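Local coordinates for aerolysin-like protein (Bombina maxima, PDB 6LH8), which is an aerolysin-like toad protein, related to pore-forming toxins and probably connected with the pore formation that modulates endolysosomes, at residues A[2-7]-A[127-132]; A[50-55]-A[87-92]; A[58-63]-A[131-136]; A[63-68]-A[80-85]. All coordinates share one frame; numbering follows the deposited sequence.

Contact 1 (A[2-7]-A[127-132]); sequences SASVTV and EISVGD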
loop_
_atom_site.group_PDB
_atom_site.type_symbol
_atom_site.label_atom_id
_atom_site.label_comp_id
_atom_site.label_asym_id
_atom_site.label_seq_id
_atom_site.Cartn_x
_atom_site.Cartn_y
_atom_site.Cartn_z
ATOM N N SER A 2 9.881 23.182 -11.939
ATOM C CA SER A 2 9.626 22.534 -10.656
ATOM C C SER A 2 8.445 23.235 -9.995
ATOM O O SER A 2 8.506 24.439 -9.723
ATOM C CB SER A 2 10.860 22.586 -9.754
ATOM O OG SER A 2 10.741 21.679 -8.666
ATOM N N ALA A 3 7.376 22.488 -9.742
ATOM C CA ALA A 3 6.173 23.115 -9.229
ATOM C C ALA A 3 6.246 23.315 -7.720
ATOM O O ALA A 3 6.945 22.588 -7.004
ATOM C CB ALA A 3 4.951 22.272 -9.576
ATOM N N SER A 4 5.516 24.322 -7.238
ATOM C CA SER A 4 5.172 24.379 -5.821
ATOM C C SER A 4 4.010 23.430 -5.582
ATOM O O SER A 4 3.067 23.395 -6.371
ATOM C CB SER A 4 4.770 25.794 -5.403
ATOM O OG SER A 4 5.831 26.707 -5.539
ATOM N N VAL A 5 4.071 22.654 -4.500
ATOM C CA VAL A 5 3.114 21.568 -4.286
ATOM C C VAL A 5 2.559 21.645 -2.869
ATOM O O VAL A 5 3.323 21.784 -1.909
ATOM C CB VAL A 5 3.761 20.190 -4.520
ATOM C CG1 VAL A 5 2.739 19.088 -4.278
ATOM C CG2 VAL A 5 4.334 20.089 -5.915
ATOM N N THR A 6 1.233 21.543 -2.735
ATOM C CA THR A 6 0.590 21.415 -1.426
ATOM C C THR A 6 -0.538 20.403 -1.537
ATOM O O THR A 6 -1.476 20.618 -2.306
ATOM C CB THR A 6 0.031 22.756 -0.944
ATOM O OG1 THR A 6 1.101 23.691 -0.759
ATOM C CG2 THR A 6 -0.731 22.575 0.370
ATOM N N VAL A 7 -0.460 19.306 -0.784
ATOM C CA VAL A 7 -1.526 18.304 -0.800
ATOM C C VAL A 7 -2.576 18.711 0.223
ATOM O O VAL A 7 -2.236 19.067 1.358
ATOM C CB VAL A 7 -0.981 16.896 -0.501
ATOM C CG1 VAL A 7 -2.120 15.875 -0.558
ATOM C CG2 VAL A 7 0.101 16.521 -1.489
ATOM N N GLU A 127 -2.628 20.955 -4.905
ATOM C CA GLU A 127 -2.528 22.268 -5.519
ATOM C C GLU A 127 -1.115 22.448 -6.064
ATOM O O GLU A 127 -0.129 22.268 -5.342
ATOM C CB GLU A 127 -2.928 23.362 -4.519
ATOM C CG GLU A 127 -4.436 23.339 -4.252
ATOM C CD GLU A 127 -4.931 24.470 -3.369
ATOM O OE1 GLU A 127 -4.110 25.066 -2.646
ATOM O OE2 GLU A 127 -6.149 24.752 -3.398
ATOM N N ILE A 128 -1.025 22.725 -7.367
ATOM C CA ILE A 128 0.229 22.840 -8.099
ATOM C C ILE A 128 0.323 24.263 -8.614
ATOM O O ILE A 128 -0.657 24.798 -9.132
ATOM C CB ILE A 128 0.275 21.850 -9.284
ATOM C CG1 ILE A 128 0.245 20.400 -8.789
ATOM C CG2 ILE A 128 1.458 22.142 -10.209
ATOM C CD1 ILE A 128 1.215 20.124 -7.705
ATOM N N SER A 129 1.493 24.874 -8.499
ATOM C CA SER A 129 1.733 26.116 -9.213
ATOM C C SER A 129 3.104 26.045 -9.868
ATOM O O SER A 129 4.074 25.612 -9.241
ATOM C CB SER A 129 1.630 27.326 -8.286
ATOM O OG SER A 129 2.771 27.429 -7.468
ATOM N N VAL A 130 3.163 26.421 -11.137
ATOM C CA VAL A 130 4.411 26.515 -11.883
ATOM C C VAL A 130 4.369 27.862 -12.595
ATOM O O VAL A 130 3.559 28.066 -13.508
ATOM C CB VAL A 130 4.612 25.347 -12.866
ATOM C CG1 VAL A 130 3.359 25.077 -13.682
ATOM C CG2 VAL A 130 5.795 25.612 -13.782
ATOM N N GLY A 131 5.203 28.795 -12.150
ATOM C CA GLY A 131 5.079 30.151 -12.675
ATOM C C GLY A 131 3.708 30.691 -12.331
ATOM O O GLY A 131 3.264 30.622 -11.184
ATOM N N ASP A 132 3.002 31.222 -13.323
ATOM C CA ASP A 132 1.664 31.726 -13.078
ATOM C C ASP A 132 0.585 30.691 -13.364
ATOM O O ASP A 132 -0.602 31.013 -13.288
ATOM C CB ASP A 132 1.418 32.981 -13.910
ATOM C CG ASP A 132 1.612 32.739 -15.387
ATOM O OD1 ASP A 132 2.279 31.748 -15.754
ATOM O OD2 ASP A 132 1.110 33.560 -16.176
HETATM O O HOH W 1 5.877 27.890 -8.280
#

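Contact 2 (A[50-55]-A[87-92]); sequences HNITLP and SLESYT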
loop_
_atom_site.group_PDB
_atom_site.type_symbol
_atom_site.label_atom_id
_atom_site.label_comp_id
_atom_site.label_asym_id
_atom_site.label_seq_id
_atom_site.Cartn_x
_atom_site.Cartn_y
_atom_site.Cartn_z
ATOM N N HIS A 50 1.812 5.024 -5.408
ATOM C CA HIS A 50 1.503 6.451 -5.397
ATOM C C HIS A 50 1.313 6.948 -6.821
ATOM O O HIS A 50 2.180 6.740 -7.669
ATOM C CB HIS A 50 2.627 7.234 -4.724
ATOM C CG HIS A 50 2.967 6.739 -3.351
ATOM N ND1 HIS A 50 2.264 7.110 -2.227
ATOM C CD2 HIS A 50 3.941 5.896 -2.930
ATOM C CE1 HIS A 50 2.792 6.518 -1.168
ATOM N NE2 HIS A 50 3.816 5.786 -1.568
ATOM N N ASN A 51 0.211 7.652 -7.070
ATOM C CA ASN A 51 -0.101 8.129 -8.410
ATOM C C ASN A 51 -0.470 9.600 -8.377
ATOM O O ASN A 51 -1.027 10.090 -7.396
ATOM C CB ASN A 51 -1.261 7.339 -9.012
ATOM C CG ASN A 51 -1.099 5.855 -8.812
ATOM O OD1 ASN A 51 -0.578 5.180 -9.688
ATOM N ND2 ASN A 51 -1.516 5.341 -7.632
ATOM N N ILE A 52 -0.171 10.303 -9.469
ATOM C CA ILE A 52 -0.626 11.675 -9.655
ATOM C C ILE A 52 -1.385 11.731 -10.973
ATOM O O ILE A 52 -0.983 11.101 -11.955
ATOM C CB ILE A 52 0.534 12.699 -9.601
ATOM C CG1 ILE A 52 -0.005 14.106 -9.356
ATOM C CG2 ILE A 52 1.429 12.658 -10.842
ATOM C CD1 ILE A 52 -0.434 14.337 -7.901
ATOM N N THR A 53 -2.543 12.386 -10.957
ATOM C CA THR A 53 -3.412 12.485 -12.126
ATOM C C THR A 53 -3.736 13.954 -12.349
ATOM O O THR A 53 -3.889 14.704 -11.385
ATOM C CB THR A 53 -4.713 11.675 -11.963
ATOM O OG1 THR A 53 -5.445 12.115 -10.811
ATOM C CG2 THR A 53 -4.416 10.180 -11.809
ATOM N N LEU A 54 -3.797 14.374 -13.616
ATOM C CA LEU A 54 -4.103 15.763 -13.925
ATOM C C LEU A 54 -5.311 15.843 -14.837
ATOM O O LEU A 54 -5.596 14.885 -15.568
ATOM C CB LEU A 54 -2.919 16.465 -14.605
ATOM C CG LEU A 54 -1.855 17.047 -13.680
ATOM C CD1 LEU A 54 -0.957 15.921 -13.146
ATOM C CD2 LEU A 54 -1.017 18.152 -14.356
ATOM N N PRO A 55 -6.056 16.943 -14.826
ATOM C CA PRO A 55 -7.135 17.130 -15.793
ATOM C C PRO A 55 -6.610 16.955 -17.220
ATOM O O PRO A 55 -5.458 17.280 -17.524
ATOM C CB PRO A 55 -7.619 18.555 -15.538
ATOM C CG PRO A 55 -7.316 18.784 -14.081
ATOM C CD PRO A 55 -5.971 18.093 -13.882
ATOM N N SER A 87 5.449 11.721 -18.091
ATOM C CA SER A 87 6.364 10.588 -18.253
ATOM C C SER A 87 6.568 9.720 -17.011
ATOM O O SER A 87 6.898 8.540 -17.154
ATOM C CB SER A 87 7.733 11.063 -18.758
ATOM O OG SER A 87 8.353 11.974 -17.876
ATOM N N LEU A 88 6.408 10.254 -15.794
ATOM C CA LEU A 88 6.479 9.407 -14.599
ATOM C C LEU A 88 5.373 9.867 -13.657
ATOM O O LEU A 88 5.540 10.866 -12.955
ATOM C CB LEU A 88 7.844 9.480 -13.924
ATOM C CG LEU A 88 8.253 8.394 -12.909
ATOM C CD1 LEU A 88 7.525 8.505 -11.576
ATOM C CD2 LEU A 88 8.083 6.997 -13.484
ATOM N N GLU A 89 4.261 9.129 -13.635
ATOM C CA GLU A 89 3.087 9.528 -12.863
ATOM C C GLU A 89 2.670 8.485 -11.840
ATOM O O GLU A 89 1.633 8.652 -11.188
ATOM C CB GLU A 89 1.920 9.837 -13.810
ATOM C CG GLU A 89 2.180 11.079 -14.628
ATOM C CD GLU A 89 1.315 11.211 -15.857
ATOM O OE1 GLU A 89 0.436 10.341 -16.085
ATOM O OE2 GLU A 89 1.534 12.188 -16.604
ATOM N N SER A 90 3.453 7.427 -11.675
ATOM C CA SER A 90 3.163 6.382 -10.706
ATOM C C SER A 90 4.471 5.884 -10.120
ATOM O O SER A 90 5.446 5.700 -10.851
ATOM C CB SER A 90 2.402 5.221 -11.357
ATOM O OG SER A 90 2.101 4.208 -10.406
ATOM N N TYR A 91 4.488 5.667 -8.806
ATOM C CA TYR A 91 5.653 5.142 -8.111
ATOM C C TYR A 91 5.195 4.087 -7.109
ATOM O O TYR A 91 4.213 4.297 -6.396
ATOM C CB TYR A 91 6.404 6.287 -7.419
ATOM C CG TYR A 91 7.587 5.852 -6.599
ATOM C CD1 TYR A 91 8.824 5.658 -7.192
ATOM C CD2 TYR A 91 7.465 5.617 -5.242
ATOM C CE1 TYR A 91 9.907 5.251 -6.455
ATOM C CE2 TYR A 91 8.541 5.207 -4.493
ATOM C CZ TYR A 91 9.766 5.032 -5.103
ATOM O OH TYR A 91 10.853 4.626 -4.357
ATOM N N THR A 92 5.905 2.954 -7.051
ATOM C CA THR A 92 5.530 1.839 -6.185
ATOM C C THR A 92 6.630 1.597 -5.160
ATOM O O THR A 92 7.794 1.404 -5.526
ATOM C CB THR A 92 5.286 0.569 -7.001
ATOM O OG1 THR A 92 4.236 0.798 -7.946
ATOM C CG2 THR A 92 4.902 -0.591 -6.101
HETATM O O HOH W 2 -1.675 10.063 -14.285
#

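Contact 3 (A[58-63]-A[131-136]); sequences TEVPIG and GDIKET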
loop_
_atom_site.group_PDB
_atom_site.type_symbol
_atom_site.label_atom_id
_atom_site.label_comp_id
_atom_site.label_asym_id
_atom_site.label_seq_id
_atom_site.Cartn_x
_atom_site.Cartn_y
_atom_site.Cartn_z
ATOM N N THR A 58 -5.102 20.179 -19.014
ATOM C CA THR A 58 -4.332 21.019 -18.105
ATOM C C THR A 58 -3.343 21.907 -18.855
ATOM O O THR A 58 -2.866 21.569 -19.947
ATOM C CB THR A 58 -3.584 20.158 -17.085
ATOM O OG1 THR A 58 -2.855 21.004 -16.190
ATOM C CG2 THR A 58 -2.603 19.220 -17.779
ATOM N N GLU A 59 -3.041 23.058 -18.248
ATOM C CA GLU A 59 -2.007 23.974 -18.715
ATOM C C GLU A 59 -0.630 23.632 -18.162
ATOM O O GLU A 59 0.361 24.222 -18.601
ATOM C CB GLU A 59 -2.351 25.414 -18.319
ATOM C CG GLU A 59 -3.591 25.981 -18.967
ATOM C CD GLU A 59 -3.325 26.436 -20.370
ATOM O OE1 GLU A 59 -4.185 26.198 -21.245
ATOM O OE2 GLU A 59 -2.251 27.032 -20.594
ATOM N N VAL A 60 -0.553 22.725 -17.192
ATOM C CA VAL A 60 0.747 22.360 -16.624
ATOM C C VAL A 60 1.646 21.835 -17.744
ATOM O O VAL A 60 1.235 20.940 -18.499
ATOM C CB VAL A 60 0.562 21.312 -15.512
ATOM C CG1 VAL A 60 1.899 20.722 -15.089
ATOM C CG2 VAL A 60 -0.162 21.943 -14.326
ATOM N N PRO A 61 2.847 22.395 -17.927
ATOM C CA PRO A 61 3.700 21.954 -19.039
ATOM C C PRO A 61 4.161 20.520 -18.866
ATOM O O PRO A 61 4.492 20.079 -17.765
ATOM C CB PRO A 61 4.887 22.926 -18.977
ATOM C CG PRO A 61 4.392 24.099 -18.188
ATOM C CD PRO A 61 3.418 23.537 -17.202
ATOM N N ILE A 62 4.183 19.782 -19.977
ATOM C CA ILE A 62 4.787 18.457 -19.953
ATOM C C ILE A 62 6.251 18.573 -19.534
ATOM O O ILE A 62 6.982 19.468 -19.983
ATOM C CB ILE A 62 4.619 17.779 -21.324
ATOM C CG1 ILE A 62 3.149 17.397 -21.513
ATOM C CG2 ILE A 62 5.506 16.546 -21.417
ATOM C CD1 ILE A 62 2.874 16.605 -22.764
ATOM N N GLY A 63 6.675 17.681 -18.640
ATOM C CA GLY A 63 7.998 17.717 -18.053
ATOM C C GLY A 63 8.072 18.372 -16.687
ATOM O O GLY A 63 9.121 18.285 -16.035
ATOM N N GLY A 131 5.203 28.795 -12.150
ATOM C CA GLY A 131 5.079 30.151 -12.675
ATOM C C GLY A 131 3.708 30.691 -12.331
ATOM O O GLY A 131 3.264 30.622 -11.184
ATOM N N ASP A 132 3.002 31.222 -13.323
ATOM C CA ASP A 132 1.664 31.726 -13.078
ATOM C C ASP A 132 0.585 30.691 -13.364
ATOM O O ASP A 132 -0.602 31.013 -13.288
ATOM C CB ASP A 132 1.418 32.981 -13.910
ATOM C CG ASP A 132 1.612 32.739 -15.387
ATOM O OD1 ASP A 132 2.279 31.748 -15.754
ATOM O OD2 ASP A 132 1.110 33.560 -16.176
ATOM N N ILE A 133 0.968 29.461 -13.688
ATOM C CA ILE A 133 0.001 28.408 -13.971
ATOM C C ILE A 133 -0.395 27.744 -12.661
ATOM O O ILE A 133 0.469 27.366 -11.860
ATOM C CB ILE A 133 0.587 27.387 -14.963
ATOM C CG1 ILE A 133 0.832 28.065 -16.315
ATOM C CG2 ILE A 133 -0.347 26.203 -15.141
ATOM C CD1 ILE A 133 1.711 27.258 -17.261
ATOM N N LYS A 134 -1.703 27.618 -12.427
ATOM C CA LYS A 134 -2.229 26.947 -11.245
ATOM C C LYS A 134 -3.096 25.777 -11.685
ATOM O O LYS A 134 -3.827 25.866 -12.680
ATOM C CB LYS A 134 -3.052 27.897 -10.351
ATOM C CG LYS A 134 -2.295 29.124 -9.872
ATOM C CD LYS A 134 -3.004 29.787 -8.700
ATOM C CE LYS A 134 -3.953 30.871 -9.170
ATOM N NZ LYS A 134 -3.641 32.175 -8.507
ATOM N N GLU A 135 -2.979 24.668 -10.966
ATOM C CA GLU A 135 -3.768 23.481 -11.259
ATOM C C GLU A 135 -4.064 22.768 -9.950
ATOM O O GLU A 135 -3.302 22.866 -8.993
ATOM C CB GLU A 135 -3.026 22.534 -12.217
ATOM C CG GLU A 135 -3.852 21.316 -12.632
ATOM C CD GLU A 135 -5.078 21.723 -13.401
ATOM O OE1 GLU A 135 -6.121 22.002 -12.769
ATOM O OE2 GLU A 135 -4.999 21.807 -14.648
ATOM N N THR A 136 -5.176 22.046 -9.904
ATOM C CA THR A 136 -5.424 21.134 -8.795
ATOM C C THR A 136 -5.405 19.727 -9.379
ATOM O O THR A 136 -6.339 19.325 -10.077
ATOM C CB THR A 136 -6.739 21.449 -8.096
ATOM O OG1 THR A 136 -6.720 22.812 -7.648
ATOM C CG2 THR A 136 -6.931 20.522 -6.905
HETATM O O HOH W 3 -4.810 24.186 -16.161
#

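Contact 4 (A[63-68]-A[80-85]); sequences GTEIQL and PITFTY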
loop_
_atom_site.group_PDB
_atom_site.type_symbol
_atom_site.label_atom_id
_atom_site.label_comp_id
_atom_site.label_asym_id
_atom_site.label_seq_id
_atom_site.Cartn_x
_atom_site.Cartn_y
_atom_site.Cartn_z
ATOM N N GLY A 63 6.675 17.681 -18.640
ATOM C CA GLY A 63 7.998 17.717 -18.053
ATOM C C GLY A 63 8.072 18.372 -16.687
ATOM O O GLY A 63 9.121 18.285 -16.035
ATOM N N THR A 64 7.000 19.039 -16.249
ATOM C CA THR A 64 6.979 19.658 -14.925
ATOM C C THR A 64 7.193 18.609 -13.845
ATOM O O THR A 64 6.556 17.551 -13.855
ATOM C CB THR A 64 5.645 20.373 -14.695
ATOM O OG1 THR A 64 5.478 21.409 -15.664
ATOM C CG2 THR A 64 5.590 20.990 -13.304
ATOM N N GLU A 65 8.087 18.902 -12.903
ATOM C CA GLU A 65 8.352 17.981 -11.808
ATOM C C GLU A 65 7.464 18.330 -10.624
ATOM O O GLU A 65 7.278 19.506 -10.296
ATOM C CB GLU A 65 9.829 18.014 -11.407
ATOM C CG GLU A 65 10.741 17.341 -12.438
ATOM C CD GLU A 65 12.123 17.013 -11.895
ATOM O OE1 GLU A 65 12.449 17.460 -10.777
ATOM O OE2 GLU A 65 12.886 16.305 -12.589
ATOM N N ILE A 66 6.908 17.300 -9.992
ATOM C CA ILE A 66 5.932 17.452 -8.917
ATOM C C ILE A 66 6.401 16.569 -7.773
ATOM O O ILE A 66 6.265 15.340 -7.829
ATOM C CB ILE A 66 4.514 17.069 -9.358
ATOM C CG1 ILE A 66 4.065 17.932 -10.541
ATOM C CG2 ILE A 66 3.540 17.163 -8.190
ATOM C CD1 ILE A 66 2.969 17.288 -11.389
ATOM N N GLN A 67 6.962 17.191 -6.738
ATOM C CA GLN A 67 7.449 16.492 -5.555
ATOM C C GLN A 67 6.404 16.542 -4.452
ATOM O O GLN A 67 5.945 17.626 -4.082
ATOM C CB GLN A 67 8.750 17.115 -5.040
ATOM C CG GLN A 67 9.964 16.780 -5.853
ATOM C CD GLN A 67 11.255 17.098 -5.119
ATOM O OE1 GLN A 67 12.347 16.877 -5.641
ATOM N NE2 GLN A 67 11.134 17.619 -3.904
ATOM N N LEU A 68 6.059 15.384 -3.894
ATOM C CA LEU A 68 5.185 15.390 -2.732
ATOM C C LEU A 68 5.611 14.310 -1.755
ATOM O O LEU A 68 6.341 13.375 -2.096
ATOM C CB LEU A 68 3.702 15.235 -3.102
ATOM C CG LEU A 68 3.118 14.023 -3.820
ATOM C CD1 LEU A 68 2.885 12.854 -2.867
ATOM C CD2 LEU A 68 1.790 14.444 -4.448
ATOM N N PRO A 80 10.771 12.677 -0.394
ATOM C CA PRO A 80 9.632 12.912 -1.283
ATOM C C PRO A 80 9.686 12.041 -2.528
ATOM O O PRO A 80 10.753 11.617 -2.984
ATOM C CB PRO A 80 9.764 14.397 -1.646
ATOM C CG PRO A 80 10.620 14.981 -0.551
ATOM C CD PRO A 80 11.569 13.896 -0.184
ATOM N N ILE A 81 8.507 11.781 -3.073
ATOM C CA ILE A 81 8.354 11.165 -4.388
ATOM C C ILE A 81 8.376 12.275 -5.426
ATOM O O ILE A 81 7.695 13.290 -5.259
ATOM C CB ILE A 81 7.030 10.381 -4.475
ATOM C CG1 ILE A 81 6.829 9.474 -3.255
ATOM C CG2 ILE A 81 6.934 9.618 -5.809
ATOM C CD1 ILE A 81 7.990 8.583 -2.944
ATOM N N THR A 82 9.124 12.079 -6.512
ATOM C CA THR A 82 9.157 13.032 -7.616
ATOM C C THR A 82 8.434 12.430 -8.813
ATOM O O THR A 82 8.913 11.467 -9.416
ATOM C CB THR A 82 10.589 13.405 -7.988
ATOM O OG1 THR A 82 11.249 13.934 -6.834
ATOM C CG2 THR A 82 10.595 14.461 -9.095
ATOM N N PHE A 83 7.276 12.985 -9.143
ATOM C CA PHE A 83 6.614 12.682 -10.403
ATOM C C PHE A 83 7.077 13.672 -11.467
ATOM O O PHE A 83 7.510 14.782 -11.168
ATOM C CB PHE A 83 5.093 12.760 -10.260
ATOM C CG PHE A 83 4.523 11.879 -9.169
ATOM C CD1 PHE A 83 4.357 10.524 -9.374
ATOM C CD2 PHE A 83 4.108 12.423 -7.961
ATOM C CE1 PHE A 83 3.812 9.711 -8.378
ATOM C CE2 PHE A 83 3.564 11.620 -6.948
ATOM C CZ PHE A 83 3.416 10.258 -7.162
ATOM N N THR A 84 6.981 13.260 -12.724
ATOM C CA THR A 84 7.218 14.155 -13.853
ATOM C C THR A 84 5.986 14.079 -14.739
ATOM O O THR A 84 5.668 13.009 -15.263
ATOM C CB THR A 84 8.486 13.772 -14.624
ATOM O OG1 THR A 84 9.619 13.939 -13.772
ATOM C CG2 THR A 84 8.671 14.663 -15.856
ATOM N N TYR A 85 5.256 15.189 -14.860
ATOM C CA TYR A 85 4.042 15.173 -15.660
ATOM C C TYR A 85 4.363 14.811 -17.111
ATOM O O TYR A 85 5.263 15.388 -17.730
ATOM C CB TYR A 85 3.328 16.526 -15.585
ATOM C CG TYR A 85 2.146 16.610 -16.539
ATOM C CD1 TYR A 85 1.170 15.608 -16.547
ATOM C CD2 TYR A 85 2.019 17.657 -17.450
ATOM C CE1 TYR A 85 0.112 15.654 -17.428
ATOM C CE2 TYR A 85 0.952 17.710 -18.332
ATOM C CZ TYR A 85 0.000 16.695 -18.313
ATOM O OH TYR A 85 -1.069 16.704 -19.181
HETATM O O HOH W 4 11.895 14.908 -14.983
#

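Contact 1 (A[2-7]-A[127-132])
Ile128 of the 127-132 segment reaches two residues of the 2-7 segment with two different branches. Its CG2 methyl meets the CB of Ala3 at 3.6 Å. Its CD1 swings to the other side, coming to 3.6 Å from Val5 CG2, with Val5 CG1 only slightly farther off. A chi2 of -49° turns the chain tip toward Val5, and the two side chains lie next to each other, pointing the same way. The other face of the sheet carries Ser4, Thr6, Ser129 and Glu127. There the OG of Ser129 lies beside the CB of Ser4, 3.3 Å from it, placed by a chi1 of 75° that tucks the hydroxyl between its own backbone N and carbonyl carbon.

Behind these contacts stands a regular antiparallel ladder. Ser4 with Ser129, and Thr6 with Glu127, form hydrogen-bonded pairs of two bonds each, while Val5 and Ile128 make the non-hydrogen-bonded pair between them. Ser129 O accepts from Ser4 N at 2.8 Å and also from a water at 3.1 Å, which is in turn hydrogen-bonded to Ser4 OG. Farther out, Ile66 and Leu68 of the short hairpin pack on Val5, Ile66 also touches Ile128, and backbone bonds run from Ala3 to Glu65 and from Ile128 to Glu135.

Chemically the two faces differ sharply: the hydroxyls and the carboxylate are turned outward where water can join them, and the aliphatic groups are turned in against the hairpin, so the N-terminal strand is held by backbone bonds and by apolar packing on one side.

Contact 2 (A[50-55]-A[87-92])
Asn51 and Ser90 face each other as a non-hydrogen-bonded pair, with their CA atoms only 4.4 Å apart, and the asparagine side chain can be followed outward atom by atom. Its CB lies 3.9 Å from Glu89 O. CG, beside its own backbone N at chi1 -46°, comes 3.9 Å from Ser90 OG. At the tip the two amide atoms part company. OD1 accepts a hydrogen bond from Ser90 OG at 2.9 Å, the donor sitting 42° above the carbonyl plane, while ND2 turns to Gln142 OE1 and Ile140 O on the strand beyond. With both ends gripped, the amide's flip is settled.

Either side of this pair the backbones are joined. His50 and Tyr91 exchange two bonds, of which His50 N to Tyr91 O is short, 2.7 Å, and practically straight at 178°. Ile52 N donates to Glu89 O. On the opposite face from Asn51, the His50 ring brings CD2 to the edge of the Tyr91 ring, 4.2 Å from Tyr91 CD2. Its two nitrogens are bound to Tyr139 and Glu93, which fixes the ring's rotation. Where regular pairing stops, Glu89 lays its CB 3.7 Å from Ile52 O, and its OE2 accepts from Gly86 N.

Strand 90-100 is outermost in the chain's five-stranded sheet, and this is the start of its antiparallel pairing with 41-53, as in the long, twisted beta-sheet body of aerolysin-like proteins.

Contact 3 (A[58-63]-A[131-136])
Ile133 brings its CD1 end up against the Pro61 ring, 4.1 Å from Pro61 CD. The isoleucine's other branch turns along the loop: its CG2 rests 3.8 Å from Glu59 CB, and the whole side chain is thus pressed against the bend at 59-61 from the strand side. Two residues on, Glu135 leans toward the same loop but crosses its partners obliquely. Its CB passes over Val60 CG2 at 3.6 Å, so the apolar stem of the glutamate serves as packing surface before the chain bends.

With CG anti to the backbone N (chi1 -176°) and a turn at chi2 of 63°, the carboxylate folds round to Thr58. Thr58 OG1 donates to OE2 at 2.8 Å, reaching the lone pair that points away from the other oxygen. A water donates to the same OE2 while accepting from Glu59 N, tying the next loop residue to the same oxygen. The other oxygen, OE1, takes the backbone N-H of Thr136, again on its anti side. Thr58 OG1 is itself placed by an ST turn, in which Val60 N donates to it at 3.0 Å and 167°. The loop is held in place from outside as well, since Leu54 and Tyr85 pack on Val60, while Val130 touches Pro61.

The carboxylate therefore gathers a hydroxyl, a water and a backbone N-H, a set of donors that would probably favour its ionised form, and the ST turn positions the hydroxyl that meets it: a carboxylate-centred hydrogen-bond cluster beside a small aliphatic patch joins the loop to the beginning of strand 133-154.

Contact 4 (A[63-68]-A[80-85])
Pro80, just before strand 81-84, rests its CB 3.6 Å from Leu68 O, with the end of Gln67 passing across it. Ile81 pairs with Leu68 through two backbone bonds, and its CG2 lies over one face of the Phe83 ring, 3.8 Å above the plane and offset toward the rim. Thr82 turns to the other face of the hairpin and runs alongside Gln67, its OG1 3.3 Å from Gln67 CG. Phe83 follows, bonded twice to Ile66. Its ring takes Leu68 CG at the edge, in plane, 4.0 Å from CE2; a Leu68 chi1 of 61° puts CG between the backbone N and the carbonyl carbon, and so at the ring's edge. Thr84 presses CG2 to 3.7 Å from Gly63 O, and its OG1 shares a water with Glu65 OE2. Tyr85 closes the pairing: its N donates to Thr64 O, and its O accepts from Gly63 N at 2.8 Å.

Phe83 and Leu68 pack on Ile52, and Phe83 also on His50. The hairpin is thus amphipathic, with Glu65, Gln67, Thr82 and Thr84 on one face and Ile66, Leu68, Ile81 and Phe83 on the other, consistent with the membrane-inserting hairpin of aerolysin-family pore formers, kept folded against the sheet.

In the fold
From the N terminus, contact 1 pairs the start of strand 4-28 with 127-132 and closes the widest loop, which encloses contacts 2 and 4. Strand 41-53 then runs into contact 2, whose loop to 87-92 holds contact 4, the short hairpin of 63-68 and 80-85. Contact 3 begins in the loop between strands 41-53 and 65-68, at 58-63, and ends at 131-136, so it crosses contact 2 and encloses contact 4. Contacts 1 and 3 share Gly131 and Asp132, the turn joining two neighbouring strands. Contacts 1, 2 and 3 thus reach the five-stranded sheet at one end of the molecule, and contact 4 builds the hairpin packed on it, with Gly63 common to contacts 3 and 4.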